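Local coordinates for phosphoenolpyruvate-protein phosphotransferase (Coxiella burnetii, PDB 3TRC) that is probably a phosphotransferase that transfers a phosphoryl group from phosphoenolpyruvate to a protein histidine, represented here by its GAF domain, at residues A[8-11]-A[12-15]; A[149-152]-A[153-157]; A[28-31]-A[32-36]. All coordinates share one frame; numbering follows the deposited sequence. Where two conformers were deposited one is given.

Interaction 1: residues A[8-11]-A[12-15]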
ATOM      1  N   LYS A   8      -7.321  -5.072  -6.373  1.00 18.63           N
ATOM      2  CA  LYS A   8      -8.101  -5.630  -5.276  1.00 23.90           C
ATOM      3  C   LYS A   8      -7.286  -6.596  -4.417  1.00 21.67           C
ATOM      4  O   LYS A   8      -7.529  -6.729  -3.217  1.00 24.16           O
ATOM      5  CB  LYS A   8      -9.351  -6.318  -5.813  1.00 26.25           C
ATOM      6  CG  LYS A   8     -10.295  -5.377  -6.530  1.00 29.94           C
ATOM      7  CD  LYS A   8     -11.511  -6.123  -7.020  1.00 34.33           C
ATOM      8  CE  LYS A   8     -12.475  -5.198  -7.737  1.00 37.40           C
ATOM      9  NZ  LYS A   8     -13.401  -5.977  -8.602  1.00 40.04           N
ATOM     10  N   ILE A   9      -6.327  -7.275  -5.034  1.00 21.00           N
ATOM     11  CA  ILE A   9      -5.418  -8.133  -4.287  1.00 19.94           C
ATOM     12  C   ILE A   9      -4.585  -7.272  -3.355  1.00 21.88           C
ATOM     13  O   ILE A   9      -4.388  -7.611  -2.191  1.00 22.50           O
ATOM     14  CB  ILE A   9      -4.483  -8.917  -5.219  1.00 19.28           C
ATOM     15  CG1 ILE A   9      -5.293  -9.906  -6.051  1.00 20.39           C
ATOM     16  CG2 ILE A   9      -3.386  -9.635  -4.414  1.00 21.26           C
ATOM     17  CD1 ILE A   9      -4.561 -10.438  -7.257  1.00 19.69           C
ATOM     18  N   LEU A  10      -4.103  -6.154  -3.885  1.00 20.47           N
ATOM     19  CA  LEU A  10      -3.339  -5.198  -3.099  1.00 24.86           C
ATOM     20  C   LEU A  10      -4.176  -4.750  -1.916  1.00 26.54           C
ATOM     21  O   LEU A  10      -3.690  -4.645  -0.794  1.00 25.24           O
ATOM     22  CB  LEU A  10      -2.970  -3.984  -3.948  1.00 25.97           C
ATOM     23  CG  LEU A  10      -1.514  -3.802  -4.346  1.00 29.93           C
ATOM     24  CD1 LEU A  10      -1.303  -2.381  -4.849  1.00 31.66           C
ATOM     25  CD2 LEU A  10      -0.593  -4.101  -3.163  1.00 27.29           C
ATOM     26  N   ARG A  11      -5.449  -4.484  -2.181  1.00 26.32           N
ATOM     27  CA  ARG A  11      -6.360  -4.042  -1.140  1.00 29.49           C
ATOM     28  C   ARG A  11      -6.411  -5.060  -0.001  1.00 29.98           C
ATOM     29  O   ARG A  11      -6.259  -4.705   1.166  1.00 34.15           O
ATOM     30  CB  ARG A  11      -7.753  -3.831  -1.734  1.00 33.19           C
ATOM     31  CG  ARG A  11      -8.740  -3.127  -0.825  1.00 37.56           C
ATOM     32  CD  ARG A  11     -10.126  -3.157  -1.452  1.00 39.26           C
ATOM     33  NE  ARG A  11     -10.574  -4.527  -1.700  1.00 40.48           N
ATOM     34  CZ  ARG A  11     -11.482  -4.866  -2.610  1.00 40.92           C
ATOM     35  NH1 ARG A  11     -12.040  -3.935  -3.370  1.00 42.14           N
ATOM     36  NH2 ARG A  11     -11.827  -6.138  -2.766  1.00 37.09           N
ATOM     37  N   GLN A  12      -6.606  -6.329  -0.351  1.00 28.58           N
ATOM     38  CA  GLN A  12      -6.723  -7.398   0.637  1.00 28.19           C
ATOM     39  C   GLN A  12      -5.414  -7.676   1.381  1.00 27.63           C
ATOM     40  O   GLN A  12      -5.418  -7.862   2.600  1.00 25.70           O
ATOM     41  CB  GLN A  12      -7.248  -8.683  -0.018  1.00 31.14           C
ATOM     42  CG  GLN A  12      -7.171  -9.930   0.866  1.00 31.79           C
ATOM     43  CD  GLN A  12      -8.217  -9.953   1.976  1.00 34.27           C
ATOM     44  OE1 GLN A  12      -9.183  -9.189   1.956  1.00 33.77           O
ATOM     45  NE2 GLN A  12      -8.025 -10.837   2.948  1.00 34.95           N
ATOM     46  N   ILE A  13      -4.300  -7.707   0.653  0.80 25.42           N
ATOM     47  CA  ILE A  13      -3.016  -8.012   1.278  0.80 23.82           C
ATOM     48  C   ILE A  13      -2.476  -6.851   2.113  0.80 24.49           C
ATOM     49  O   ILE A  13      -1.835  -7.069   3.137  0.80 26.05           O
ATOM     50  CB  ILE A  13      -1.957  -8.461   0.252  0.80 22.05           C
ATOM     51  CG1 ILE A  13      -0.721  -8.998   0.967  0.80 20.71           C
ATOM     52  CG2 ILE A  13      -1.569  -7.311  -0.668  0.80 26.36           C
ATOM     53  CD1 ILE A  13       0.250  -9.698   0.044  0.80 25.25           C
ATOM     54  N   THR A  14      -2.728  -5.622   1.674  1.00 24.39           N
ATOM     55  CA  THR A  14      -2.301  -4.445   2.426  1.00 27.85           C
ATOM     56  C   THR A  14      -3.008  -4.500   3.776  1.00 30.26           C
ATOM     57  O   THR A  14      -2.414  -4.229   4.821  1.00 29.90           O
ATOM     58  CB  THR A  14      -2.643  -3.132   1.687  1.00 28.72           C
ATOM     59  OG1 THR A  14      -2.044  -3.149   0.382  1.00 27.41           O
ATOM     60  CG2 THR A  14      -2.117  -1.925   2.452  1.00 29.74           C
ATOM     61  N   GLN A  15      -4.282  -4.878   3.729  1.00 29.14           N
ATOM     62  CA  GLN A  15      -5.097  -5.105   4.916  1.00 33.03           C
ATOM     63  C   GLN A  15      -4.477  -6.156   5.830  1.00 30.37           C
ATOM     64  O   GLN A  15      -4.293  -5.928   7.025  1.00 29.10           O
ATOM     65  CB  GLN A  15      -6.490  -5.576   4.499  1.00 37.18           C
ATOM     66  CG  GLN A  15      -7.450  -5.778   5.646  1.00 43.12           C
ATOM     67  CD  GLN A  15      -8.176  -4.503   6.007  1.00 49.66           C
ATOM     68  OE1 GLN A  15      -7.647  -3.658   6.729  1.00 52.43           O
ATOM     69  NE2 GLN A  15      -9.392  -4.350   5.495  1.00 50.27           N
TER
HETATM   70  O   HOH W   1     -10.221  -7.115   0.179  1.00 40.02           O

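Interaction 2: residues A[149-152]-A[153-157]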
ATOM      1  N   VAL A 149       6.052  -4.355  -6.933  1.00 15.63           N
ATOM      2  CA  VAL A 149       6.868  -3.207  -6.558  1.00 16.67           C
ATOM      3  C   VAL A 149       6.156  -2.378  -5.499  1.00 20.73           C
ATOM      4  O   VAL A 149       6.746  -1.997  -4.488  1.00 20.47           O
ATOM      5  CB  VAL A 149       7.222  -2.336  -7.777  1.00 17.75           C
ATOM      6  CG1 VAL A 149       7.761  -0.979  -7.336  1.00 19.39           C
ATOM      7  CG2 VAL A 149       8.225  -3.057  -8.658  1.00 15.66           C
ATOM      8  N   THR A 150       4.874  -2.111  -5.729  1.00 19.59           N
ATOM      9  CA  THR A 150       4.082  -1.346  -4.779  1.00 18.79           C
ATOM     10  C   THR A 150       4.055  -2.055  -3.435  1.00 17.42           C
ATOM     11  O   THR A 150       4.188  -1.424  -2.379  1.00 22.35           O
ATOM     12  CB  THR A 150       2.642  -1.128  -5.312  1.00 16.68           C
ATOM     13  OG1 THR A 150       2.711  -0.453  -6.571  1.00 22.85           O
ATOM     14  CG2 THR A 150       1.840  -0.283  -4.345  1.00 21.08           C
ATOM     15  N   LEU A 151       3.915  -3.375  -3.474  1.00 18.29           N
ATOM     16  CA  LEU A 151       3.935  -4.195  -2.270  1.00 18.26           C
ATOM     17  C   LEU A 151       5.276  -4.102  -1.533  1.00 22.99           C
ATOM     18  O   LEU A 151       5.313  -4.005  -0.305  1.00 19.44           O
ATOM     19  CB  LEU A 151       3.639  -5.646  -2.626  1.00 24.62           C
ATOM     20  CG  LEU A 151       3.556  -6.644  -1.475  1.00 27.74           C
ATOM     21  CD1 LEU A 151       2.472  -6.224  -0.490  1.00 31.22           C
ATOM     22  CD2 LEU A 151       3.292  -8.040  -2.008  1.00 28.09           C
ATOM     23  N   ALA A 152       6.370  -4.138  -2.288  1.00 19.17           N
ATOM     24  CA  ALA A 152       7.704  -4.084  -1.695  1.00 18.07           C
ATOM     25  C   ALA A 152       7.949  -2.797  -0.909  1.00 18.02           C
ATOM     26  O   ALA A 152       8.740  -2.779   0.037  1.00 15.97           O
ATOM     27  CB  ALA A 152       8.778  -4.259  -2.769  1.00 18.23           C
ATOM     28  N   ILE A 153       7.294  -1.713  -1.313  1.00 17.25           N
ATOM     29  CA  ILE A 153       7.380  -0.464  -0.565  1.00 19.90           C
ATOM     30  C   ILE A 153       6.811  -0.668   0.834  1.00 21.35           C
ATOM     31  O   ILE A 153       7.366  -0.191   1.823  1.00 20.56           O
ATOM     32  CB  ILE A 153       6.630   0.668  -1.285  1.00 19.74           C
ATOM     33  CG1 ILE A 153       7.252   0.886  -2.666  1.00 23.46           C
ATOM     34  CG2 ILE A 153       6.665   1.946  -0.461  1.00 20.97           C
ATOM     35  CD1 ILE A 153       6.476   1.812  -3.563  1.00 27.22           C
ATOM     36  N   HIS A 154       5.706  -1.401   0.907  1.00 19.20           N
ATOM     37  CA  HIS A 154       5.063  -1.709   2.177  1.00 20.99           C
ATOM     38  C   HIS A 154       5.990  -2.592   3.011  1.00 17.63           C
ATOM     39  O   HIS A 154       6.196  -2.350   4.197  1.00 16.99           O
ATOM     40  CB  HIS A 154       3.733  -2.420   1.907  1.00 25.35           C
ATOM     41  CG  HIS A 154       2.761  -2.378   3.045  1.00 28.22           C
ATOM     42  ND1 HIS A 154       3.066  -1.832   4.276  1.00 28.53           N
ATOM     43  CD2 HIS A 154       1.486  -2.819   3.138  1.00 25.21           C
ATOM     44  CE1 HIS A 154       2.020  -1.939   5.074  1.00 24.60           C
ATOM     45  NE2 HIS A 154       1.046  -2.538   4.409  1.00 27.21           N
ATOM     46  N   LEU A 155       6.547  -3.625   2.383  1.00 16.43           N
ATOM     47  CA  LEU A 155       7.467  -4.527   3.067  1.00 15.21           C
ATOM     48  C   LEU A 155       8.684  -3.791   3.618  1.00 13.64           C
ATOM     49  O   LEU A 155       9.152  -4.090   4.717  1.00 16.78           O
ATOM     50  CB  LEU A 155       7.907  -5.650   2.130  1.00 17.88           C
ATOM     51  CG  LEU A 155       6.755  -6.508   1.594  1.00 21.65           C
ATOM     52  CD1 LEU A 155       7.281  -7.571   0.650  1.00 20.64           C
ATOM     53  CD2 LEU A 155       5.986  -7.142   2.741  1.00 26.03           C
ATOM     54  N   ALA A 156       9.198  -2.830   2.856  1.00 14.24           N
ATOM     55  CA  ALA A 156      10.336  -2.034   3.311  1.00 14.13           C
ATOM     56  C   ALA A 156      10.000  -1.298   4.603  1.00 13.86           C
ATOM     57  O   ALA A 156      10.795  -1.273   5.549  1.00 15.61           O
ATOM     58  CB  ALA A 156      10.770  -1.047   2.229  1.00 14.31           C
ATOM     59  N   ALA A 157       8.813  -0.700   4.649  1.00 15.31           N
ATOM     60  CA  ALA A 157       8.384   0.030   5.835  1.00 17.81           C
ATOM     61  C   ALA A 157       8.245  -0.906   7.025  1.00 17.39           C
ATOM     62  O   ALA A 157       8.630  -0.567   8.140  1.00 18.63           O
ATOM     63  CB  ALA A 157       7.066   0.754   5.573  1.00 17.61           C
TER

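Interaction 3: residues A[28-31]-A[32-36]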
ATOM      1  N   LYS A  28       5.509 -14.004   6.063  1.00 17.19           N
ATOM      2  CA  LYS A  28       5.036 -15.338   5.709  1.00 19.72           C
ATOM      3  C   LYS A  28       3.706 -15.249   4.970  1.00 18.43           C
ATOM      4  O   LYS A  28       3.430 -16.032   4.062  1.00 19.57           O
ATOM      5  CB  LYS A  28       4.932 -16.224   6.950  1.00 22.61           C
ATOM      6  CG  LYS A  28       6.270 -16.392   7.653  1.00 28.03           C
ATOM      7  CD  LYS A  28       6.332 -17.640   8.510  1.00 34.49           C
ATOM      8  CE  LYS A  28       7.761 -17.868   8.986  1.00 35.37           C
ATOM      9  NZ  LYS A  28       8.749 -17.615   7.890  1.00 35.96           N
ATOM     10  N   LEU A  29       2.897 -14.270   5.357  1.00 17.13           N
ATOM     11  CA  LEU A  29       1.602 -14.034   4.740  1.00 23.34           C
ATOM     12  C   LEU A  29       1.791 -13.620   3.288  1.00 20.86           C
ATOM     13  O   LEU A  29       1.116 -14.117   2.382  1.00 17.30           O
ATOM     14  CB  LEU A  29       0.886 -12.934   5.527  1.00 30.11           C
ATOM     15  CG  LEU A  29      -0.412 -12.261   5.099  1.00 35.62           C
ATOM     16  CD1 LEU A  29      -0.920 -11.438   6.273  1.00 37.30           C
ATOM     17  CD2 LEU A  29      -0.216 -11.383   3.876  1.00 32.42           C
ATOM     18  N   VAL A  30       2.734 -12.711   3.072  1.00 17.83           N
ATOM     19  CA  VAL A  30       3.011 -12.184   1.744  1.00 16.22           C
ATOM     20  C   VAL A  30       3.463 -13.253   0.739  1.00 14.94           C
ATOM     21  O   VAL A  30       2.932 -13.323  -0.365  1.00 14.44           O
ATOM     22  CB  VAL A  30       4.015 -11.015   1.818  1.00 16.36           C
ATOM     23  CG1 VAL A  30       4.497 -10.627   0.431  1.00 17.43           C
ATOM     24  CG2 VAL A  30       3.371  -9.825   2.532  1.00 16.96           C
ATOM     25  N   VAL A  31       4.424 -14.102   1.108  1.00 14.33           N
ATOM     26  CA  VAL A  31       4.908 -15.086   0.144  1.00 12.78           C
ATOM     27  C   VAL A  31       3.809 -16.081  -0.251  1.00 14.19           C
ATOM     28  O   VAL A  31       3.727 -16.513  -1.405  1.00 14.48           O
ATOM     29  CB  VAL A  31       6.192 -15.812   0.632  1.00 13.77           C
ATOM     30  CG1 VAL A  31       7.292 -14.797   0.899  1.00 13.86           C
ATOM     31  CG2 VAL A  31       5.921 -16.655   1.875  1.00 15.65           C
ATOM     32  N   VAL A  32       2.944 -16.413   0.701  1.00 13.17           N
ATOM     33  CA  VAL A  32       1.847 -17.332   0.426  1.00 13.61           C
ATOM     34  C   VAL A  32       0.811 -16.657  -0.471  1.00 12.39           C
ATOM     35  O   VAL A  32       0.370 -17.231  -1.469  1.00 14.98           O
ATOM     36  CB  VAL A  32       1.165 -17.817   1.723  1.00 13.93           C
ATOM     37  CG1 VAL A  32      -0.137 -18.544   1.399  1.00 14.30           C
ATOM     38  CG2 VAL A  32       2.098 -18.732   2.504  1.00 14.45           C
ATOM     39  N   ARG A  33       0.435 -15.434  -0.110  1.00 14.41           N
ATOM     40  CA  ARG A  33      -0.603 -14.702  -0.832  1.00 15.00           C
ATOM     41  C   ARG A  33      -0.195 -14.414  -2.267  1.00 14.29           C
ATOM     42  O   ARG A  33      -1.004 -14.543  -3.186  1.00 15.65           O
ATOM     43  CB  ARG A  33      -0.954 -13.393  -0.110  1.00 15.83           C
ATOM     44  CG  ARG A  33      -1.711 -13.580   1.190  1.00 19.67           C
ATOM     45  CD  ARG A  33      -3.020 -14.324   0.975  1.00 27.04           C
ATOM     46  NE  ARG A  33      -3.814 -14.383   2.198  1.00 32.33           N
ATOM     47  CZ  ARG A  33      -4.619 -15.392   2.519  1.00 40.82           C
ATOM     48  NH1 ARG A  33      -4.732 -16.435   1.710  1.00 41.06           N
ATOM     49  NH2 ARG A  33      -5.308 -15.360   3.652  1.00 45.54           N
ATOM     50  N   LEU A  34       1.054 -13.999  -2.463  0.61 14.93           N
ATOM     51  CA  LEU A  34       1.546 -13.730  -3.809  0.61 16.55           C
ATOM     52  C   LEU A  34       1.399 -14.959  -4.689  0.61 16.64           C
ATOM     53  O   LEU A  34       0.898 -14.877  -5.809  0.61 16.94           O
ATOM     54  CB  LEU A  34       3.005 -13.262  -3.793  0.61 16.64           C
ATOM     55  CG  LEU A  34       3.214 -11.777  -3.510  0.61 19.47           C
ATOM     56  CD1 LEU A  34       4.667 -11.370  -3.702  0.61 18.14           C
ATOM     57  CD2 LEU A  34       2.329 -10.976  -4.412  0.61 24.70           C
ATOM     58  N   CYS A  35       1.837 -16.105  -4.181  1.00 14.74           N
ATOM     59  CA  CYS A  35       1.753 -17.335  -4.960  1.00 14.22           C
ATOM     60  C   CYS A  35       0.311 -17.694  -5.295  1.00 14.60           C
ATOM     61  O   CYS A  35       0.015 -18.137  -6.401  1.00 14.34           O
ATOM     62  CB  CYS A  35       2.440 -18.488  -4.231  1.00 11.56           C
ATOM     63  SG  CYS A  35       4.228 -18.369  -4.332  1.00 15.97           S
ATOM     64  N   GLU A  36      -0.588 -17.504  -4.335  1.00 12.50           N
ATOM     65  CA  GLU A  36      -1.994 -17.819  -4.551  1.00 15.65           C
ATOM     66  C   GLU A  36      -2.644 -16.874  -5.548  1.00 14.09           C
ATOM     67  O   GLU A  36      -3.459 -17.293  -6.373  1.00 16.96           O
ATOM     68  CB  GLU A  36      -2.769 -17.733  -3.233  1.00 16.96           C
ATOM     69  CG  GLU A  36      -2.444 -18.819  -2.238  1.00 19.60           C
ATOM     70  CD  GLU A  36      -3.107 -18.570  -0.894  1.00 26.78           C
ATOM     71  OE1 GLU A  36      -3.381 -17.394  -0.573  1.00 26.36           O
ATOM     72  OE2 GLU A  36      -3.353 -19.548  -0.163  1.00 31.56           O
TER

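Interaction 1: residues A[8-11]-A[12-15]
Thr-14 and Leu-10 form the tight side of this contact, one turn apart on helix 3-19. The motif is regular alpha-helix in which a threonine hydroxyl bonds back to the carbonyl four residues earlier. Thr-14 OG1 donates to Leu-10 O at 2.5 Å. With OG1 beside the backbone N (chi1 -57°), the hydroxyl is turned back to the preceding turn. Thr-14 N donates to Leu-10 O at 2.8 Å. The two donors come from opposite faces of the carbonyl plane, and together they grip one oxygen twice. In the conformer given for Ile-13, Leu-10 CD2 lies 4.2 Å from Ile-13 CG2. This flank is buried: Leu-10 meets Phe-147 and Thr-150, and Thr-14 meets His-154, all of helix 142-164. Ile-13 faces Leu-29, Val-30 and Arg-33 of helix 23-37. Leu-10 also packs on Leu-10 of the second subunit.

The Lys-8, Arg-11 and Gln-12 flank is looser and more polar. Gln-12 N still bonds to Lys-8 O at 3.0 Å. Lys-8 CB sits over the rim of one guanidinium face of Arg-11, while Lys-8 NZ forms a salt bridge with Glu-142 of the second subunit. A water bridges the side chains of Arg-11 and Gln-12. That water accepts from Arg-11 NE at 3.2 Å and donates to Gln-12 OE1 at 2.9 Å.

Interaction 2: residues A[149-152]-A[153-157]
Leu-151 and Leu-155, one turn apart, make the main contact between large apolar side chains. Leu-155 CD1 approaches Leu-151 CG at 4.4 Å. Leu-155 CG sits closer to the backbone, 3.5 Å from Leu-151 O. Its CG lies beside its own backbone N (chi1 -59°), which turns the isobutyl group back along the helix. Ile-153 does the same on another side: CG1 lies 3.4 Å from Val-149 O, and CB is near Thr-150 O. His-154 touches the preceding turn through CB, which is near Leu-151 O. Its CG is anti to the backbone N (chi1 -160°), and the imidazole leads away from residues 149-152.

These residues belong to helix 142-164, the last helix of the chain, which packs on the antiparallel sheet of the GAF fold. Ala-152 meets Ile-118 of strand 114-122, and Ala-156 meets Ile-120 and Glu-122. At both positions the small alanine side chain faces the strand. Leu-151 and Leu-155 face Val-30 of helix 23-37. His-154 lies on Thr-14, Val-17 and Asn-18 of helix 3-19. Val-149 and Thr-150 pack on Arg-11 of the second subunit, and Ile-153 on its Asn-18.

The polar contacts are mostly backbone bonds. Leu-155 N donates to Leu-151 O at 3.0 Å. Ala-156 N donates to Ala-152 O at 2.9 Å. Ile-153 N is shared: it reaches Val-149 O at 3.2 Å and, weakly, Thr-150 O at 3.3 Å. His-154 N makes a weak bond to Leu-151 O. Thr-150 OG1 is hydrogen-bonded to Ala-146 O, one turn earlier.

Interaction 3: residues A[28-31]-A[32-36]
Leu-29 CD2 lies against the aliphatic part of Arg-33, 3.8 Å from its CG. The two side chains cross at a slant. Arg-33 CG also sits 3.1 Å from Leu-29 O, because it lies beside its own backbone N (chi1 -71°). One position on, Val-30 CG1 meets Leu-34 CD1 at 4.2 Å in the conformer given for Leu-34. Val-32 CG2 closes on Lys-28 O.

Helical backbone bonds set this spacing. Arg-33 N donates to Leu-29 O at 2.9 Å, and Leu-34 N to Val-30 O at the same length. The bonds from Val-32 N to Lys-28 O and from Cys-35 N to Val-31 O are weak.

Further out, helix 23-37 lies between other elements of the GAF domain. Val-30 and Leu-34 face Leu-151 of helix 142-164. Leu-29 and Arg-33 meet Ile-13 of helix 3-19. Val-31 and Cys-35 face the sheet, where Cys-35 forms a disulfide with Cys-43 of strand 42-49.

Arg-33 bends at chi2 (-59°), and its NH1 forms a hydrogen-bonded salt bridge with Glu-36 OE1 at 2.8 Å. The acceptor lies in the guanidinium plane and uses its syn lone pair. Arg-33 NE forms a salt bridge with Glu-16 of helix 3-19. With carboxylate partners at NH1 and NE, the guanidinium is probably limited in rotation, and its charge partly offset.

The three contacts lie on three helices that meet in one apolar cluster. Interactions 1 and 2 have centres about 12 Å apart, as do 1 and 3; 2 and 3 are about 14 Å apart. Leu-155 CD2 of interaction 2 is 3.8 Å from Val-30 CG2 of interaction 3, and Leu-151 CD2 is 3.8 Å from Val-30 CG1. In the conformer given, Ile-13 CD1 of interaction 1 is 4.0 Å from both Leu-151 CD2 and Val-30 CG2. Interactions 1 and 2 both touch the second subunit, whereas interaction 3 does not. The sodium ion is bound by Tyr-55, Gly-76, Gly-81 and Glu-85, so none of the three contacts supplies a ligand to it.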